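Local coordinates for protein sortase (Streptomyces avermitilis, PDB 5GO5) that is a class E housekeeping sortase, a calcium-independent cysteine transpeptidase that probably cleaves sorting signals and anchors proteins to the cell wall, at residues E160-T165 with A183-T188. Numbering follows the deposited sequence.
With SO4 (sulfate ion), chain D.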
# COMPACT_ATOMS: atom_id res chain seq x y z
N GLU A 160 -4.80 -8.85 15.50
CA GLU A 160 -3.54 -8.80 14.75
C GLU A 160 -3.70 -9.58 13.46
O GLU A 160 -4.36 -10.62 13.43
CB GLU A 160 -2.41 -9.44 15.57
CG GLU A 160 -1.13 -9.67 14.76
CD GLU A 160 0.10 -10.09 15.56
OE1 GLU A 160 0.99 -9.26 15.75
OE2 GLU A 160 0.19 -11.26 15.95
N GLY A 161 -3.11 -9.06 12.37
CA GLY A 161 -3.01 -9.80 11.14
C GLY A 161 -1.85 -9.29 10.35
O GLY A 161 -0.99 -8.63 10.93
N ARG A 162 -1.81 -9.61 9.07
CA ARG A 162 -0.79 -9.13 8.15
C ARG A 162 -1.50 -8.14 7.23
O ARG A 162 -2.09 -8.52 6.19
CB ARG A 162 -0.13 -10.27 7.37
CG ARG A 162 0.55 -11.30 8.28
CD ARG A 162 0.91 -12.56 7.49
NE ARG A 162 1.48 -13.57 8.41
CZ ARG A 162 2.75 -13.61 8.78
NH1 ARG A 162 3.66 -12.77 8.31
NH2 ARG A 162 3.15 -14.57 9.60
N TYR A 163 -1.48 -6.87 7.66
CA TYR A 163 -2.25 -5.86 6.97
C TYR A 163 -1.38 -4.96 6.10
O TYR A 163 -0.15 -4.88 6.26
CB TYR A 163 -3.07 -5.02 7.94
CG TYR A 163 -3.92 -5.84 8.87
CD1 TYR A 163 -4.77 -6.86 8.37
CD2 TYR A 163 -3.93 -5.62 10.22
CE1 TYR A 163 -5.54 -7.63 9.21
CE2 TYR A 163 -4.74 -6.39 11.06
CZ TYR A 163 -5.54 -7.39 10.56
OH TYR A 163 -6.32 -8.20 11.38
N LEU A 164 -2.06 -4.27 5.20
CA LEU A 164 -1.48 -3.23 4.36
C LEU A 164 -2.43 -2.04 4.38
O LEU A 164 -3.67 -2.21 4.36
CB LEU A 164 -1.25 -3.75 2.93
CG LEU A 164 -0.93 -2.75 1.83
CD1 LEU A 164 -0.07 -3.44 0.75
CD2 LEU A 164 -2.15 -2.14 1.23
N THR A 165 -1.86 -0.84 4.40
CA THR A 165 -2.61 0.39 4.32
C THR A 165 -2.02 1.22 3.21
O THR A 165 -0.81 1.33 3.09
CB THR A 165 -2.54 1.17 5.62
OG1 THR A 165 -2.94 0.31 6.68
CG2 THR A 165 -3.45 2.40 5.62
N ALA A 183 -6.12 -3.42 3.79
CA ALA A 183 -6.12 -4.72 3.16
C ALA A 183 -5.46 -5.77 4.06
O ALA A 183 -4.63 -5.43 4.92
CB ALA A 183 -5.38 -4.62 1.84
N HIS A 184 -5.72 -7.04 3.79
CA HIS A 184 -5.03 -8.12 4.46
C HIS A 184 -4.32 -9.05 3.45
O HIS A 184 -4.70 -9.12 2.27
CB HIS A 184 -5.98 -8.97 5.31
CG HIS A 184 -6.85 -9.87 4.50
ND1 HIS A 184 -8.03 -9.45 3.93
CD2 HIS A 184 -6.66 -11.14 4.08
CE1 HIS A 184 -8.54 -10.43 3.20
NE2 HIS A 184 -7.73 -11.47 3.29
N LEU A 185 -3.28 -9.71 3.92
CA LEU A 185 -2.48 -10.59 3.07
C LEU A 185 -3.29 -11.85 2.76
O LEU A 185 -3.67 -12.59 3.68
CB LEU A 185 -1.16 -10.93 3.72
CG LEU A 185 -0.20 -11.76 2.84
CD1 LEU A 185 0.19 -11.00 1.57
CD2 LEU A 185 0.99 -12.24 3.67
N ASP A 186 -3.57 -12.08 1.48
CA ASP A 186 -4.32 -13.27 1.05
C ASP A 186 -3.44 -14.41 0.66
O ASP A 186 -3.74 -15.57 0.98
CB ASP A 186 -5.23 -12.89 -0.11
CG ASP A 186 -6.06 -14.10 -0.63
OD1 ASP A 186 -6.94 -14.54 0.08
OD2 ASP A 186 -5.73 -14.61 -1.69
N SER A 187 -2.35 -14.13 -0.05
CA SER A 187 -1.52 -15.19 -0.59
C SER A 187 -0.10 -14.71 -0.85
O SER A 187 0.15 -13.51 -0.92
CB SER A 187 -2.17 -15.78 -1.82
OG SER A 187 -2.37 -14.83 -2.80
N THR A 188 0.79 -15.68 -0.91
CA THR A 188 2.17 -15.47 -1.32
C THR A 188 2.53 -16.53 -2.36
O THR A 188 1.97 -17.63 -2.35
CB THR A 188 3.17 -15.61 -0.15
OG1 THR A 188 3.01 -16.91 0.50
CG2 THR A 188 3.01 -14.53 0.82
S SO4 D . 1.70 -17.59 11.48
O1 SO4 D . 0.41 -16.83 11.33
O2 SO4 D . 1.40 -19.03 11.22
O3 SO4 D . 2.23 -17.33 12.84
O4 SO4 D . 2.72 -17.20 10.50
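L164 and A183 face each other as an antiparallel hydrogen-bonded pair, and both residues are buried. L164 N donates to A183 O at 2.8 Å (N-H...O angle 160°), and A183 N returns a bond of 2.8 Å to L164 O. Beside this double link the L164 side chain, its CG anti to the backbone N (chi1 168°), brings CD2 to 4.1 Å from A183 CB; Y131, V120 and L122 add to the apolar surroundings of L164. On the other face, at the non-hydrogen-bonded pair, H184 CB meets the edge of the Y163 ring, 3.9 Å from Y163 CD1, while G161 CA sits above one face of that ring, toward its rim. Y163 OH is hydrogen-bonded to R159 O and H184 ND1 to D134 OD2. Strands 162-167 and 178-190 form a beta hairpin of the sortase beta-barrel, and backbone bonds to G93, F95 and V97 tie the first strand to its other neighbour, 93-98. Toward R162 the ladder comes down to a single bond, L185 N to R162 O at 2.8 Å, and both residues are partly exposed. The short segments are twisted, their directions 130° apart. The side chains of R162 and L185 meet at a slant, R162 CD lying 3.8 Å from L185 CD2. Beyond, the extended R162 chain carries NH2 to O4 of a sulfate, probably from the crystallisation liquor and also bound by K92, while NH1 bonds G90 O.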